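Local coordinates for paenibacillus xanthan lyase (Paenibacillus, PDB 6F2P), which catalyses the eliminative cleavage of xanthan, the bacterial polysaccharide, probably releasing the terminal mannose units of its side chains, at residues W262-Y267 and S312-A317; I659-W662 and P666-V669. All coordinates share one frame; numbering follows the deposited sequence.

The two contacts sit in separate domains of the family 8 lyase and come in series along the chain: contact 1 closes before contact 2 opens. Contact 1 joins helix 256-267 to the start of helix 312-328 in the N-terminal alpha-helical domain, at the surface. Contact 2 lies in the C-terminal beta-sandwich domain, where strand 656-661 faces strand 667-669 from the other sheet, and is buried. Their centres are about 38 Å apart and their nearest atoms about 21 Å, with no touch between them. They share no helix or sheet: contact 1 joins two helices of the helical domain and contact 2 the two sheets of the sandwich, so neither bears directly on the other.

Contact 1: W262-Y267 and S312-A317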
loop_
_atom_site.group_PDB
_atom_site.type_symbol
_atom_site.label_atom_id
_atom_site.label_comp_id
_atom_site.label_asym_id
_atom_site.label_seq_id
_atom_site.Cartn_x
_atom_site.Cartn_y
_atom_site.Cartn_z
ATOM N N TRP A 262 -4.171 -2.228 17.401
ATOM C CA TRP A 262 -4.954 -1.330 16.536
ATOM C C TRP A 262 -4.760 0.126 16.926
ATOM O O TRP A 262 -4.664 1.000 16.065
ATOM C CB TRP A 262 -6.450 -1.655 16.570
ATOM C CG TRP A 262 -6.817 -2.980 15.955
ATOM C CD1 TRP A 262 -6.035 -3.758 15.147
ATOM C CD2 TRP A 262 -8.061 -3.684 16.110
ATOM N NE1 TRP A 262 -6.720 -4.897 14.784
ATOM C CE2 TRP A 262 -7.962 -4.876 15.365
ATOM C CE3 TRP A 262 -9.244 -3.424 16.809
ATOM C CZ2 TRP A 262 -9.004 -5.805 15.298
ATOM C CZ3 TRP A 262 -10.280 -4.347 16.736
ATOM C CH2 TRP A 262 -10.151 -5.520 15.989
ATOM N N ILE A 263 -4.692 0.377 18.229
ATOM C CA ILE A 263 -4.435 1.718 18.732
ATOM C C ILE A 263 -3.111 2.280 18.209
ATOM O O ILE A 263 -3.079 3.383 17.667
ATOM C CB ILE A 263 -4.442 1.743 20.262
ATOM C CG1 ILE A 263 -5.773 1.192 20.793
ATOM C CG2 ILE A 263 -4.184 3.143 20.773
ATOM C CD1 ILE A 263 -7.001 1.827 20.168
ATOM N N TYR A 264 -2.023 1.522 18.346
ATOM C CA TYR A 264 -0.723 2.003 17.874
ATOM C C TYR A 264 -0.680 2.112 16.356
ATOM O O TYR A 264 -0.085 3.036 15.813
ATOM C CB TYR A 264 0.416 1.093 18.326
ATOM C CG TYR A 264 0.562 0.952 19.813
ATOM C CD1 TYR A 264 0.801 2.056 20.615
ATOM C CD2 TYR A 264 0.493 -0.296 20.417
ATOM C CE1 TYR A 264 0.945 1.927 21.980
ATOM C CE2 TYR A 264 0.638 -0.440 21.780
ATOM C CZ TYR A 264 0.864 0.675 22.559
ATOM O OH TYR A 264 1.006 0.533 23.922
ATOM N N ASP A 265 -1.304 1.155 15.678
ATOM C CA ASP A 265 -1.190 1.062 14.231
ATOM C C ASP A 265 -2.300 1.764 13.463
ATOM O O ASP A 265 -2.040 2.369 12.427
ATOM C CB ASP A 265 -1.119 -0.399 13.792
ATOM C CG ASP A 265 0.054 -1.134 14.403
ATOM O OD1 ASP A 265 1.022 -0.463 14.836
ATOM O OD2 ASP A 265 0.000 -2.384 14.449
ATOM N N SER A 266 -3.532 1.698 13.961
ATOM C CA SER A 266 -4.663 2.169 13.171
ATOM C C SER A 266 -5.349 3.418 13.707
ATOM O O SER A 266 -6.213 3.976 13.034
ATOM C CB SER A 266 -5.674 1.044 12.994
ATOM O OG SER A 266 -5.049 -0.072 12.394
ATOM N N TYR A 267 -4.979 3.872 14.902
ATOM C CA TYR A 267 -5.666 5.037 15.479
ATOM C C TYR A 267 -4.765 6.195 15.888
ATOM O O TYR A 267 -4.973 7.323 15.450
ATOM C CB TYR A 267 -6.649 4.613 16.578
ATOM C CG TYR A 267 -7.753 3.858 15.915
ATOM C CD1 TYR A 267 -8.779 4.535 15.270
ATOM C CD2 TYR A 267 -7.717 2.478 15.829
ATOM C CE1 TYR A 267 -9.761 3.855 14.594
ATOM C CE2 TYR A 267 -8.701 1.786 15.153
ATOM C CZ TYR A 267 -9.714 2.483 14.536
ATOM O OH TYR A 267 -10.688 1.809 13.855
ATOM N N SER A 312 0.344 -3.757 31.509
ATOM C CA SER A 312 0.981 -2.578 32.103
ATOM C C SER A 312 1.564 -1.582 31.098
ATOM O O SER A 312 1.240 -0.394 31.131
ATOM C CB SER A 312 2.072 -3.013 33.077
ATOM O OG SER A 312 2.547 -1.904 33.818
ATOM N N ALA A 313 2.423 -2.082 30.214
ATOM C CA ALA A 313 3.094 -1.243 29.227
ATOM C C ALA A 313 2.100 -0.490 28.365
ATOM O O ALA A 313 2.209 0.724 28.214
ATOM C CB ALA A 313 3.995 -2.077 28.358
ATOM N N ASP A 314 1.138 -1.218 27.800
ATOM C CA ASP A 314 0.122 -0.625 26.933
ATOM C C ASP A 314 -0.795 0.361 27.671
ATOM O O ASP A 314 -1.075 1.461 27.180
ATOM C CB ASP A 314 -0.718 -1.715 26.265
ATOM C CG ASP A 314 0.043 -2.470 25.186
ATOM O OD1 ASP A 314 0.949 -1.881 24.559
ATOM O OD2 ASP A 314 -0.275 -3.654 24.953
ATOM N N ALA A 315 -1.264 -0.037 28.845
ATOM C CA ALA A 315 -2.132 0.818 29.634
ATOM C C ALA A 315 -1.451 2.159 29.870
ATOM O O ALA A 315 -2.069 3.218 29.762
ATOM C CB ALA A 315 -2.469 0.150 30.944
ATOM N N THR A 316 -0.157 2.101 30.155
ATOM C CA THR A 316 0.631 3.298 30.394
ATOM C C THR A 316 0.679 4.146 29.136
ATOM O O THR A 316 0.398 5.342 29.176
ATOM C CB THR A 316 2.054 2.926 30.804
ATOM O OG1 THR A 316 2.004 2.135 31.998
ATOM C CG2 THR A 316 2.909 4.182 31.033
ATOM N N ALA A 317 1.023 3.510 28.020
ATOM C CA ALA A 317 1.120 4.182 26.728
ATOM C C ALA A 317 -0.214 4.813 26.321
ATOM O O ALA A 317 -0.262 5.948 25.828
ATOM C CB ALA A 317 1.604 3.200 25.660
#
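Tyr-264 points its phenol straight at the first two turns of helix 312-328, and its hydroxyl settles between Asp-314 and Ala-317. It donates a hydrogen bond to OD1 of Asp-314, with 2.5 Å from OH to OD1, though at this resolution the shortness carries little weight. The carboxylate oxygen stands at the edge of the ring, on the CE2 side and in the ring plane, where a phenolic hydrogen naturally lies. The carboxylate itself is turned, its plane 52° from that of the ring. On the CE1 side the CB of Ala-317 takes the other flank, 3.9 Å from CE1 and also at the ring edge, so the end of the tyrosine has a polar neighbour on one hand and a methyl on the other. Asp-314 reaches its partner because CG is anti to its own carbonyl carbon (chi1 -72°), which swings the carboxylate round the helix toward the ring.

Both helices belong to the alpha-helical domain of the family 8 polysaccharide lyases, an alpha/alpha toroid. The axes of the segments 262-267 and 312-317 come no closer than 11.9 Å, at 44° to each other, a gap that a long side chain has to span. Being in the first turn of helix 312-328, the carboxylate is likely to be favoured by the helix dipole as well as by the phenol. Further along that helix, Phe-318 and Met-321 pack against the same tyrosine, the Phe-318 ring meeting it with the two planes at about 55°.

Contact 2: I659-W662 and P666-V669; sequences INFW and PTTV
Phe-661 overlaps Thr-667 along one side of its ring: CD1 lies 3.8 Å from the threonine CG2, which sits at the ring edge and in its plane. The two side chains run past each other in opposite directions. Thr-667 presents that methyl because CG2 is anti to the backbone N, while OG1 turns back to bond the carbonyl oxygen of Glu-665. Further round the ring, CE1 approaches Thr-667 O at 3.4 Å, and CZ reaches Val-669 CG1 at 4.0 Å. That same CG1 also meets Ile-659, 3.5 Å from its CG2, and the isoleucine CG2 in turn rests over one face of the Phe-661 ring, offset toward its rim.

The strands are nearly antiparallel, at 162°, yet 9.1 Å apart and without a hydrogen bond between them. They belong to the two facing sheets of the beta-sandwich: 656-661 pairs with 678-684 in one, 667-669 is an edge strand of the other, and the short link between them crosses from sheet to sheet. Val-672 on the neighbouring strand packs on both Ile-659 and Phe-661. Were Phe-661 replaced by an alanine, the Thr-667 methyl and Val-669 CG1 would probably lose the ring they lean on and a gap would open between the sheets. Apart from the ring's approach to Thr-667 O, the groups that touch are apolar, so burial rather than directed bonds joins the sheets here.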
loop_
_atom_site.group_PDB
_atom_site.type_symbol
_atom_site.label_atom_id
_atom_site.label_comp_id
_atom_site.label_asym_id
_atom_site.label_seq_id
_atom_site.Cartn_x
_atom_site.Cartn_y
_atom_site.Cartn_z
ATOM N N ILE A 659 12.645 8.489 -4.782
ATOM C CA ILE A 659 12.422 8.339 -6.216
ATOM C C ILE A 659 11.211 7.471 -6.534
ATOM O O ILE A 659 11.077 6.377 -5.996
ATOM C CB ILE A 659 13.607 7.656 -6.898
ATOM C CG1 ILE A 659 14.933 8.318 -6.505
ATOM C CG2 ILE A 659 13.396 7.640 -8.411
ATOM C CD1 ILE A 659 16.158 7.613 -7.060
ATOM N N ASN A 660 10.340 7.953 -7.419
ATOM C CA ASN A 660 9.293 7.113 -7.981
ATOM C C ASN A 660 9.600 6.748 -9.440
ATOM O O ASN A 660 9.814 7.627 -10.275
ATOM C CB ASN A 660 7.927 7.792 -7.877
ATOM C CG ASN A 660 7.427 7.907 -6.436
ATOM O OD1 ASN A 660 7.773 7.094 -5.576
ATOM N ND2 ASN A 660 6.594 8.920 -6.175
ATOM N N PHE A 661 9.635 5.449 -9.728
ATOM C CA PHE A 661 9.842 4.937 -11.079
ATOM C C PHE A 661 8.514 4.491 -11.696
ATOM O O PHE A 661 7.834 3.610 -11.156
ATOM C CB PHE A 661 10.787 3.738 -11.046
ATOM C CG PHE A 661 12.212 4.082 -10.720
ATOM C CD1 PHE A 661 13.078 4.513 -11.712
ATOM C CD2 PHE A 661 12.697 3.948 -9.430
ATOM C CE1 PHE A 661 14.405 4.820 -11.423
ATOM C CE2 PHE A 661 14.017 4.250 -9.135
ATOM C CZ PHE A 661 14.870 4.684 -10.134
ATOM N N TRP A 662 8.163 5.074 -12.840
ATOM C CA TRP A 662 6.839 4.879 -13.438
ATOM C C TRP A 662 6.729 3.768 -14.484
ATOM O O TRP A 662 5.621 3.351 -14.830
ATOM C CB TRP A 662 6.337 6.194 -14.039
ATOM C CG TRP A 662 6.066 7.234 -13.005
ATOM C CD1 TRP A 662 6.773 8.377 -12.786
ATOM C CD2 TRP A 662 5.016 7.219 -12.030
ATOM N NE1 TRP A 662 6.229 9.079 -11.738
ATOM C CE2 TRP A 662 5.146 8.389 -11.259
ATOM C CE3 TRP A 662 3.971 6.334 -11.742
ATOM C CZ2 TRP A 662 4.274 8.696 -10.215
ATOM C CZ3 TRP A 662 3.107 6.641 -10.707
ATOM C CH2 TRP A 662 3.267 7.809 -9.953
ATOM N N PRO A 666 14.268 -0.557 -17.711
ATOM C CA PRO A 666 15.455 0.008 -17.056
ATOM C C PRO A 666 15.470 1.534 -17.100
ATOM O O PRO A 666 15.342 2.114 -18.177
ATOM C CB PRO A 666 16.602 -0.560 -17.889
ATOM C CG PRO A 666 16.101 -1.887 -18.308
ATOM C CD PRO A 666 14.619 -1.701 -18.569
ATOM N N THR A 667 15.619 2.158 -15.934
ATOM C CA THR A 667 15.509 3.607 -15.794
ATOM C C THR A 667 16.500 4.124 -14.754
ATOM O O THR A 667 16.610 3.558 -13.664
ATOM C CB THR A 667 14.078 4.017 -15.381
ATOM O OG1 THR A 667 13.145 3.562 -16.368
ATOM C CG2 THR A 667 13.964 5.515 -15.265
ATOM N N THR A 668 17.219 5.197 -15.089
ATOM C CA THR A 668 18.263 5.712 -14.206
ATOM C C THR A 668 18.028 7.173 -13.835
ATOM O O THR A 668 17.875 8.021 -14.707
ATOM C CB THR A 668 19.676 5.582 -14.853
ATOM O OG1 THR A 668 19.942 4.214 -15.211
ATOM C CG2 THR A 668 20.760 6.086 -13.910
ATOM N N VAL A 669 18.008 7.463 -12.537
ATOM C CA VAL A 669 17.989 8.841 -12.050
ATOM C C VAL A 669 18.816 8.937 -10.766
ATOM O O VAL A 669 18.751 8.053 -9.910
ATOM C CB VAL A 669 16.550 9.363 -11.804
ATOM C CG1 VAL A 669 15.852 8.546 -10.741
ATOM C CG2 VAL A 669 16.567 10.846 -11.407
#